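Local coordinates for rhamnose ABC transporter, rhamnose-binding protein (Actinomyces odontolyticus ATCC 17982, PDB 5BQ3), which probably binds a sugar, likely rhamnose, as the substrate-binding component of an ABC transporter, at residues Ser134-Val137 and Ala138-Leu142; Ser180-Lys183 and Tyr184-Ile187. All blocks are in the same frame, centred on the assembly; numbering follows the deposited sequence.

Interaction 1 of 2, residues Ser134-Val137 and Ala138-Leu142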
loop_
_atom_site.group_PDB
_atom_site.type_symbol
_atom_site.label_atom_id
_atom_site.label_comp_id
_atom_site.label_asym_id
_atom_site.label_seq_id
_atom_site.Cartn_x
_atom_site.Cartn_y
_atom_site.Cartn_z
ATOM N N SER A 134 1.024 6.372 7.114
ATOM C CA SER A 134 -0.303 6.236 7.726
ATOM C C SER A 134 -1.080 7.563 7.834
ATOM O O SER A 134 -2.216 7.624 7.365
ATOM C CB SER A 134 -0.184 5.598 9.105
ATOM O OG SER A 134 -1.382 4.933 9.465
ATOM N N LYS A 135 -0.470 8.617 8.416
ATOM C CA LYS A 135 -1.094 9.937 8.585
ATOM C C LYS A 135 -1.384 10.611 7.227
ATOM O O LYS A 135 -2.343 11.380 7.124
ATOM C CB LYS A 135 -0.207 10.845 9.455
ATOM C CG LYS A 135 -0.914 12.086 10.001
ATOM C CD LYS A 135 0.062 13.035 10.682
ATOM C CE LYS A 135 -0.512 14.416 10.896
ATOM N NZ LYS A 135 -1.493 14.452 12.013
ATOM N N GLN A 136 -0.571 10.318 6.193
ATOM C CA GLN A 136 -0.744 10.889 4.857
ATOM C C GLN A 136 -1.951 10.277 4.150
ATOM O O GLN A 136 -2.596 10.973 3.365
ATOM C CB GLN A 136 0.528 10.724 4.012
ATOM C CG GLN A 136 0.639 11.701 2.834
ATOM C CD GLN A 136 0.572 13.158 3.232
ATOM O OE1 GLN A 136 1.345 13.646 4.062
ATOM N NE2 GLN A 136 -0.359 13.886 2.637
ATOM N N VAL A 137 -2.269 8.996 4.433
ATOM C CA VAL A 137 -3.435 8.304 3.857
ATOM C C VAL A 137 -4.709 9.018 4.339
ATOM O O VAL A 137 -5.578 9.340 3.530
ATOM C CB VAL A 137 -3.452 6.787 4.203
ATOM C CG1 VAL A 137 -4.717 6.103 3.679
ATOM C CG2 VAL A 137 -2.215 6.088 3.666
ATOM N N ALA A 138 -4.771 9.301 5.653
ATOM C CA ALA A 138 -5.867 9.979 6.330
ATOM C C ALA A 138 -6.074 11.392 5.804
ATOM O O ALA A 138 -7.219 11.810 5.636
ATOM C CB ALA A 138 -5.591 10.017 7.817
ATOM N N ILE A 139 -4.967 12.124 5.538
ATOM C CA ILE A 139 -4.972 13.500 5.025
ATOM C C ILE A 139 -5.533 13.497 3.597
ATOM O O ILE A 139 -6.437 14.285 3.307
ATOM C CB ILE A 139 -3.554 14.142 5.134
ATOM C CG1 ILE A 139 -3.270 14.557 6.593
ATOM C CG2 ILE A 139 -3.385 15.343 4.186
ATOM C CD1 ILE A 139 -1.791 14.734 6.969
ATOM N N THR A 140 -5.037 12.581 2.735
ATOM C CA THR A 140 -5.457 12.417 1.337
ATOM C C THR A 140 -6.967 12.200 1.269
ATOM O O THR A 140 -7.637 12.897 0.508
ATOM C CB THR A 140 -4.676 11.268 0.673
ATOM O OG1 THR A 140 -3.279 11.534 0.797
ATOM C CG2 THR A 140 -5.035 11.074 -0.803
HETATM N N MSE A 141 -7.499 11.281 2.100
HETATM C CA MSE A 141 -8.921 10.958 2.178
HETATM C C MSE A 141 -9.757 12.153 2.645
HETATM O O MSE A 141 -10.750 12.467 1.990
HETATM C CB MSE A 141 -9.147 9.749 3.071
HETATM C CG MSE A 141 -8.618 8.477 2.427
HETATM SE SE MSE A 141 -9.347 6.887 3.184
HETATM C CE MSE A 141 -8.422 6.929 4.949
ATOM N N LEU A 142 -9.328 12.861 3.715
ATOM C CA LEU A 142 -10.016 14.061 4.208
ATOM C C LEU A 142 -10.014 15.177 3.161
ATOM O O LEU A 142 -10.998 15.903 3.063
ATOM C CB LEU A 142 -9.374 14.577 5.498
ATOM C CG LEU A 142 -9.667 13.807 6.774
ATOM C CD1 LEU A 142 -8.649 14.148 7.828
ATOM C CD2 LEU A 142 -11.072 14.079 7.282
#
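Gln136 and Thr140 meet one turn apart near the start of helix 134-149, which follows the crossing from strand 127-130 of the six-stranded sheet into the lobe of the four-stranded sheet; such a two-lobed arrangement is that of periplasmic binding proteins. The backbone supplies regular α-helical bonds, with Ile139 N donating to Lys135 O and Met141 N to Val137 O, the latter at 3.1 Å. Gln136 O is gripped twice. Thr140 N reaches it at 3.0 Å with an N-H...O angle of 164°, and Thr140 OG1 at 2.7 Å from the opposite face of the carbonyl plane. The hydroxyl can do this because OG1 lies beside its own backbone N (chi1 -56°), turned back towards the preceding turn, and in this way a buried threonine hydroxyl finds its acceptor without leaving the helix.

The apolar contacts follow the same i to i+4 spacing. Val137 and Met141, modelled as selenomethionine, lie side by side and point the same way; a bend at the last torsion of Met141 (chi3 -71°) carries CE back to Val137 CG1, 4.0 Å away. Lys135 and Ile139 meet through their aliphatic parts, Lys135 CG lying 4.1 Å from Ile139 CD1, while the ammonium group goes on to a salt bridge with Glu177 of helix 165-180. That helix also covers the Ala138 side, where Phe173 touches both Ala138 and Ser134.

The mixed contact belongs to Gln136, whose side chain bends at its second torsion so that the amide leans forward along the helix, towards the next turn, and crosses the branch of Ile139. Its nitrogen comes to rest against the methyl, with Gln136 NE2 3.7 Å from Ile139 CG2.

Interaction 2 of 2, residues Ser180-Lys183 and Tyr184-Ile187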
loop_
_atom_site.group_PDB
_atom_site.type_symbol
_atom_site.label_atom_id
_atom_site.label_comp_id
_atom_site.label_asym_id
_atom_site.label_seq_id
_atom_site.Cartn_x
_atom_site.Cartn_y
_atom_site.Cartn_z
ATOM N N SER A 180 -8.782 18.890 15.323
ATOM C CA SER A 180 -7.682 19.853 15.373
ATOM C C SER A 180 -7.678 20.849 14.188
ATOM O O SER A 180 -7.931 22.035 14.405
ATOM C CB SER A 180 -6.335 19.137 15.469
ATOM O OG SER A 180 -6.084 18.299 14.353
ATOM N N ASN A 181 -7.373 20.381 12.959
ATOM C CA ASN A 181 -7.266 21.212 11.754
ATOM C C ASN A 181 -8.589 21.899 11.395
ATOM O O ASN A 181 -9.628 21.241 11.315
ATOM C CB ASN A 181 -6.772 20.372 10.568
ATOM C CG ASN A 181 -6.006 21.133 9.512
ATOM O OD1 ASN A 181 -6.325 22.279 9.162
ATOM N ND2 ASN A 181 -4.999 20.484 8.946
ATOM N N ASP A 182 -8.532 23.231 11.174
ATOM C CA ASP A 182 -9.674 24.080 10.819
ATOM C C ASP A 182 -10.194 23.790 9.400
ATOM O O ASP A 182 -11.337 24.135 9.091
ATOM C CB ASP A 182 -9.300 25.568 10.941
ATOM C CG ASP A 182 -8.998 26.028 12.354
ATOM O OD1 ASP A 182 -9.959 26.250 13.125
ATOM O OD2 ASP A 182 -7.804 26.204 12.678
ATOM N N LYS A 183 -9.355 23.174 8.547
ATOM C CA LYS A 183 -9.686 22.819 7.166
ATOM C C LYS A 183 -10.730 21.692 7.115
ATOM O O LYS A 183 -11.557 21.666 6.200
ATOM C CB LYS A 183 -8.410 22.395 6.413
ATOM C CG LYS A 183 -8.564 22.341 4.895
ATOM C CD LYS A 183 -7.404 21.624 4.234
ATOM C CE LYS A 183 -7.727 21.243 2.816
ATOM N NZ LYS A 183 -6.555 20.638 2.134
ATOM N N TYR A 184 -10.691 20.769 8.098
ATOM C CA TYR A 184 -11.581 19.608 8.155
ATOM C C TYR A 184 -12.631 19.708 9.272
ATOM O O TYR A 184 -13.363 18.741 9.494
ATOM C CB TYR A 184 -10.761 18.315 8.329
ATOM C CG TYR A 184 -9.510 18.231 7.481
ATOM C CD1 TYR A 184 -9.585 18.204 6.090
ATOM C CD2 TYR A 184 -8.253 18.135 8.067
ATOM C CE1 TYR A 184 -8.437 18.114 5.305
ATOM C CE2 TYR A 184 -7.099 18.026 7.293
ATOM C CZ TYR A 184 -7.197 18.014 5.911
ATOM O OH TYR A 184 -6.062 17.911 5.147
ATOM N N LYS A 185 -12.743 20.875 9.941
ATOM C CA LYS A 185 -13.705 21.100 11.030
ATOM C C LYS A 185 -15.165 21.009 10.544
ATOM O O LYS A 185 -16.053 20.677 11.332
ATOM C CB LYS A 185 -13.453 22.450 11.718
ATOM C CG LYS A 185 -12.450 22.364 12.862
ATOM C CD LYS A 185 -12.441 23.641 13.698
ATOM C CE LYS A 185 -11.563 23.537 14.922
ATOM N NZ LYS A 185 -10.130 23.748 14.602
ATOM N N GLY A 186 -15.380 21.280 9.256
ATOM C CA GLY A 186 -16.687 21.214 8.612
ATOM C C GLY A 186 -17.187 19.800 8.388
ATOM O O GLY A 186 -18.398 19.582 8.301
ATOM N N ILE A 187 -16.255 18.825 8.288
ATOM C CA ILE A 187 -16.561 17.405 8.088
ATOM C C ILE A 187 -17.131 16.836 9.393
ATOM O O ILE A 187 -16.451 16.842 10.423
ATOM C CB ILE A 187 -15.317 16.597 7.586
ATOM C CG1 ILE A 187 -14.784 17.149 6.242
ATOM C CG2 ILE A 187 -15.632 15.090 7.484
ATOM C CD1 ILE A 187 -13.325 16.842 5.940
#
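Asn181 O accepts a weak bond from Tyr184 N (3.4 Å) where the chain leaves helix 165-180, and a type I beta turn from Tyr184 to Ile187, closed by Ile187 N on Tyr184 O, then leads it into strand 187-194. Asn181 also forms an Asx turn: its OD1 accepts from Lys183 N at 3.2 Å, the donor standing above the carbonyl plane. The other end of this amide, Asn181 ND2, is bound by Glu177 and is also 3.6 Å from Tyr184 CE2, the amide plane turned 66° from that of the ring.

Lys183 covers one face of that ring, its CB sitting 4.3 Å from the ring centroid in a CH-pi contact almost along the normal. Beyond CG the lysine runs extended towards the phenol end, passing CE1 with its CD, and Lys183 NZ and Tyr184 OH share Asp143 OD1 as a partner. Placing an alanine at Tyr184 would probably leave Asp143 without the hydroxyl and open a gap beneath the Lys183 chain and beside Asn181.

On the exposed side, Lys185 lies alongside Asp182 and bends at its last torsion (chi4 81°). Its ammonium group thereby reaches back to two acceptors in the preceding residues: Lys185 NZ is 2.9 Å from Asp182 OD1, a salt bridge whose hydrogen bond is weak, and Lys185 NZ donates to Ser180 O at 2.8 Å.

Interactions 1 and 2 pack against each other in the lobe of the four-stranded sheet, their centres about 13 Å apart, separated along the chain by the rest of helix 134-149, strand 153-159 and helix 165-180. The face of helix 134-149 bearing Ile139 and Leu142 receives the turn of interaction 2: Leu142 CB lies 3.7 Å from Tyr184 CE1, Ile139 CG2 3.8 Å from Tyr184 OH, and Leu142 CD2 3.8 Å from Ile187 CD1. Glu177 ties the two together, pairing with Lys135 of 134-137 and with Asn181 of 180-183. Interaction 1 is partly buried, whereas interaction 2 lies at the surface, its centre about 26 Å from that of the chain.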